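PDB 5BU9: beta-N-acetylhexosaminidase from Beutenbergia cavernae, which probably hydrolyses terminal non-reducing N-acetyl-D-hexosamine residues from N-acetyl-beta-D-hexosaminides, as a member of glycoside hydrolase family 3. Local coordinates for residues I183-F186 against P187-R191; S252-L255 against R256-G260. All coordinates share one frame; numbering follows the deposited sequence.

How the contacts relate
Contact 1 sits where strand 180-186 of the barrel runs out into the loop that follows it, and contact 2 covers the last turns of helix 248-258, further along the chain. Their centres lie about 15 Å apart, yet Phe-186 joins them: its CE1 stands 3.5 Å from Leu-259 CD2, and its CZ lies 3.8 Å from Leu-254 CD2. The other side of contact 1 faces a polar pocket, probably the active site of the barrel, where His-185 and Lys-184 both hydrogen-bond a glycerol, probably taken up from the crystallisation liquor. Contact 1 therefore spans pocket and hydrophobic layer, whereas contact 2, about 18 Å from the centre of the chain, belongs to the outer helical layer.

Contact 1: residues I183-F186 against P187-R191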
loop_
_atom_site.group_PDB
_atom_site.type_symbol
_atom_site.label_atom_id
_atom_site.label_comp_id
_atom_site.label_asym_id
_atom_site.label_seq_id
_atom_site.Cartn_x
_atom_site.Cartn_y
_atom_site.Cartn_z
ATOM N N ILE A 183 2.436 4.801 -4.348
ATOM C CA ILE A 183 2.046 6.175 -3.996
ATOM C C ILE A 183 0.722 6.104 -3.224
ATOM O O ILE A 183 -0.139 5.272 -3.530
ATOM C CB ILE A 183 1.982 7.092 -5.248
ATOM C CG1 ILE A 183 1.022 6.550 -6.290
ATOM C CG2 ILE A 183 3.363 7.212 -5.888
ATOM C CD1 ILE A 183 0.769 7.548 -7.379
ATOM N N LYS A 184 0.577 6.917 -2.183
ATOM C CA LYS A 184 -0.580 6.794 -1.275
ATOM C C LYS A 184 -0.983 8.193 -0.751
ATOM O O LYS A 184 -0.142 9.098 -0.765
ATOM C CB LYS A 184 -0.226 5.838 -0.145
ATOM C CG LYS A 184 0.887 6.318 0.797
ATOM C CD LYS A 184 1.224 5.179 1.749
ATOM C CE LYS A 184 2.057 5.640 2.917
ATOM N NZ LYS A 184 2.498 4.496 3.815
ATOM N N HIS A 185 -2.233 8.421 -0.340
ATOM C CA HIS A 185 -3.355 7.483 -0.380
ATOM C C HIS A 185 -4.463 8.051 -1.259
ATOM O O HIS A 185 -5.126 9.007 -0.876
ATOM C CB HIS A 185 -3.939 7.238 1.034
ATOM C CG HIS A 185 -2.916 7.056 2.110
ATOM N ND1 HIS A 185 -2.091 8.075 2.536
ATOM C CD2 HIS A 185 -2.615 5.979 2.880
ATOM C CE1 HIS A 185 -1.315 7.630 3.511
ATOM N NE2 HIS A 185 -1.617 6.362 3.747
ATOM N N PHE A 186 -4.683 7.446 -2.415
ATOM C CA PHE A 186 -5.591 7.982 -3.417
ATOM C C PHE A 186 -7.043 7.917 -2.928
ATOM O O PHE A 186 -7.471 6.897 -2.390
ATOM C CB PHE A 186 -5.421 7.199 -4.726
ATOM C CG PHE A 186 -6.143 7.786 -5.865
ATOM C CD1 PHE A 186 -5.518 8.706 -6.683
ATOM C CD2 PHE A 186 -7.446 7.425 -6.134
ATOM C CE1 PHE A 186 -6.166 9.266 -7.764
ATOM C CE2 PHE A 186 -8.126 7.996 -7.237
ATOM C CZ PHE A 186 -7.481 8.914 -8.037
ATOM N N PRO A 187 -7.817 8.988 -3.132
ATOM C CA PRO A 187 -7.511 10.215 -3.903
ATOM C C PRO A 187 -6.893 11.370 -3.106
ATOM O O PRO A 187 -6.755 12.483 -3.641
ATOM C CB PRO A 187 -8.894 10.632 -4.442
ATOM C CG PRO A 187 -9.854 10.187 -3.334
ATOM C CD PRO A 187 -9.244 8.895 -2.754
ATOM N N GLY A 188 -6.491 11.112 -1.871
ATOM C CA GLY A 188 -5.839 12.121 -1.050
ATOM C C GLY A 188 -6.361 12.151 0.380
ATOM O O GLY A 188 -7.544 12.343 0.623
ATOM N N LEU A 189 -5.468 11.954 1.342
ATOM C CA LEU A 189 -5.851 11.869 2.751
ATOM C C LEU A 189 -5.414 13.108 3.519
ATOM O O LEU A 189 -5.550 13.165 4.740
ATOM C CB LEU A 189 -5.229 10.620 3.370
ATOM C CG LEU A 189 -5.920 9.815 4.456
ATOM C CD1 LEU A 189 -7.416 9.695 4.207
ATOM C CD2 LEU A 189 -5.281 8.431 4.505
ATOM N N GLY A 190 -4.890 14.100 2.804
ATOM C CA GLY A 190 -4.363 15.279 3.454
ATOM C C GLY A 190 -5.393 16.304 3.870
ATOM O O GLY A 190 -5.028 17.363 4.364
ATOM N N ARG A 191 -6.680 16.016 3.678
ATOM C CA ARG A 191 -7.697 17.012 3.999
ATOM C C ARG A 191 -8.815 16.491 4.924
ATOM O O ARG A 191 -9.716 17.251 5.285
ATOM C CB ARG A 191 -8.289 17.578 2.705
ATOM C CG ARG A 191 -7.193 18.051 1.717
ATOM C CD ARG A 191 -7.809 18.931 0.608
ATOM N NE ARG A 191 -8.306 20.172 1.190
ATOM C CZ ARG A 191 -8.814 21.189 0.509
ATOM N NH1 ARG A 191 -8.919 21.139 -0.825
ATOM N NH2 ARG A 191 -9.220 22.264 1.179
#
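Pro-187 lies across one face of the Phe-186 ring, its CA 3.6 Å from the ring centroid in a CH-pi contact, while its CB comes within 3.9 Å of Phe-186 CD2. The benzyl group is swung there by a first torsion of -171°, which sets CG opposite the backbone N and beside the carbonyl carbon. Cis peptides precede both His-185 and Pro-187, and a type VIa turn, His-185 to Gly-188 with cis Pro-187 at its third position, is crossed by a weak bond from Gly-188 N to His-185 O (2.7 Å, 123° at the hydrogen). This is the densely packed part: Phe-186 also meets Phe-217 edge to face and rests on Leu-255 of helix 248-258. A serine in place of Phe-186 would probably leave Pro-187 without its aromatic platform and open a gap against that helix.

The His-185 side is more polar. Leu-189 CD2 sits over one ring face, 3.6 Å from His-185 CG and offset toward the rim, and Lys-184 CG covers the opposite face, so the imidazole is sandwiched between aliphatic groups. Asp-135 hydrogen-bonds ND1 through OD2 and the Leu-189 amide through OD1, tying ring and loop together, while NE2 hydrogen-bonds a glycerol. The Lys-His-Phe-Pro-Gly sequence at the C-terminal end of a barrel strand is characteristic of family 3 N-acetylglucosaminidases, consistent with a sugar-binding pocket here.

Contact 2: residues S252-L255 against R256-G260; sequences SDLL and RGQLG
Ser-252 O meets the next turn of helix 248-258 at Gly-257 N, 2.9 Å away, in a weak bond bent to 122° at the hydrogen. It opens a run of i to i+5 bonds, the mark of a pi-type turn, here at the C-terminal end of an outer helix of the TIM barrel. Ser-252 O also has Arg-256 CB beside it at 3.4 Å. Beyond CB the arginine chain runs extended from CG to NE, and its guanidinium pairs with Asp-294 and also reaches the carbonyl oxygens of Gly-263 and Gly-292; Ser-252 OG, for its part, bonds Ala-291 O. Both side chains thus tie the helix to neighbouring parts of the chain.

At Asp-253 the wide turn becomes firmer. Asp-253 O receives Gln-258 N at 3.0 Å, with the donor tilted 16° out of the carbonyl plane. Gly-257 CA packs close against this oxygen, and a side chain at that position would run into it.

Leu-254 contributes both backbone and side chain. Leu-259 N lies almost in line with the C=O bond of Leu-254, 2.9 Å from Leu-254 O and at 175° as seen from the oxygen. Leu-254 CD1 touches Gln-258 CB at 3.9 Å, the two side chains crossing at about a right angle, and lies more loosely against Leu-259 CD1.

Leu-255 turns into the barrel interface. It packs against Phe-186, Val-265 and Ile-221, with CB lying against the Phe-186 ring. Just before Gly-260 leaves the helical conformation with positive phi, Leu-255 O lies 3.3 Å from Leu-259 CB.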
loop_
_atom_site.group_PDB
_atom_site.type_symbol
_atom_site.label_atom_id
_atom_site.label_comp_id
_atom_site.label_asym_id
_atom_site.label_seq_id
_atom_site.Cartn_x
_atom_site.Cartn_y
_atom_site.Cartn_z
ATOM N N SER A 252 -11.822 2.378 -10.189
ATOM C CA SER A 252 -11.821 1.970 -11.576
ATOM C C SER A 252 -12.112 3.117 -12.545
ATOM O O SER A 252 -11.370 3.278 -13.495
ATOM C CB SER A 252 -12.818 0.826 -11.794
ATOM O OG SER A 252 -12.257 -0.390 -11.335
ATOM N N ASP A 253 -13.166 3.909 -12.336
ATOM C CA ASP A 253 -13.470 4.978 -13.302
ATOM C C ASP A 253 -12.467 6.133 -13.194
ATOM O O ASP A 253 -11.990 6.580 -14.190
ATOM C CB ASP A 253 -14.907 5.522 -13.149
ATOM C CG ASP A 253 -15.978 4.415 -13.248
ATOM O OD1 ASP A 253 -15.647 3.265 -13.630
ATOM O OD2 ASP A 253 -17.163 4.693 -12.941
ATOM N N LEU A 254 -12.131 6.593 -11.991
ATOM C CA LEU A 254 -11.239 7.741 -11.859
ATOM C C LEU A 254 -9.765 7.345 -12.017
ATOM O O LEU A 254 -9.073 7.803 -12.935
ATOM C CB LEU A 254 -11.452 8.436 -10.506
ATOM C CG LEU A 254 -10.608 9.704 -10.247
ATOM C CD1 LEU A 254 -10.763 10.745 -11.368
ATOM C CD2 LEU A 254 -10.856 10.330 -8.886
ATOM N N LEU A 255 -9.296 6.495 -11.112
ATOM C CA LEU A 255 -7.893 6.066 -11.037
ATOM C C LEU A 255 -7.462 5.305 -12.293
ATOM O O LEU A 255 -6.548 5.734 -12.978
ATOM C CB LEU A 255 -7.665 5.189 -9.796
ATOM C CG LEU A 255 -6.234 4.680 -9.627
ATOM C CD1 LEU A 255 -5.232 5.833 -9.656
ATOM C CD2 LEU A 255 -6.115 3.909 -8.327
ATOM N N ARG A 256 -8.115 4.184 -12.606
ATOM C CA ARG A 256 -7.746 3.426 -13.793
ATOM C C ARG A 256 -8.256 4.066 -15.100
ATOM O O ARG A 256 -7.585 3.988 -16.133
ATOM C CB ARG A 256 -8.256 1.988 -13.721
ATOM C CG ARG A 256 -7.688 1.149 -12.607
ATOM C CD ARG A 256 -7.958 -0.338 -12.880
ATOM N NE ARG A 256 -7.631 -1.142 -11.705
ATOM C CZ ARG A 256 -6.405 -1.559 -11.419
ATOM N NH1 ARG A 256 -5.405 -1.254 -12.226
ATOM N NH2 ARG A 256 -6.177 -2.285 -10.335
ATOM N N GLY A 257 -9.436 4.679 -15.072
ATOM C CA GLY A 257 -10.016 5.208 -16.302
ATOM C C GLY A 257 -9.459 6.559 -16.691
ATOM O O GLY A 257 -8.664 6.645 -17.607
ATOM N N GLN A 258 -9.863 7.604 -15.964
ATOM C CA GLN A 258 -9.442 8.993 -16.198
ATOM C C GLN A 258 -7.918 9.175 -16.161
ATOM O O GLN A 258 -7.330 9.748 -17.089
ATOM C CB GLN A 258 -10.075 9.933 -15.149
ATOM C CG GLN A 258 -11.062 10.965 -15.669
ATOM C CD GLN A 258 -12.392 10.344 -16.091
ATOM O OE1 GLN A 258 -12.994 9.564 -15.338
ATOM N NE2 GLN A 258 -12.858 10.684 -17.304
ATOM N N LEU A 259 -7.306 8.689 -15.079
ATOM C CA LEU A 259 -5.893 8.897 -14.786
ATOM C C LEU A 259 -5.032 7.864 -15.515
ATOM O O LEU A 259 -3.809 8.022 -15.613
ATOM C CB LEU A 259 -5.651 8.850 -13.261
ATOM C CG LEU A 259 -5.627 10.232 -12.576
ATOM C CD1 LEU A 259 -6.795 11.107 -12.941
ATOM C CD2 LEU A 259 -5.576 10.123 -11.086
ATOM N N GLY A 260 -5.686 6.818 -16.029
ATOM C CA GLY A 260 -5.043 5.816 -16.863
ATOM C C GLY A 260 -4.106 4.848 -16.133
ATOM O O GLY A 260 -3.230 4.238 -16.741
#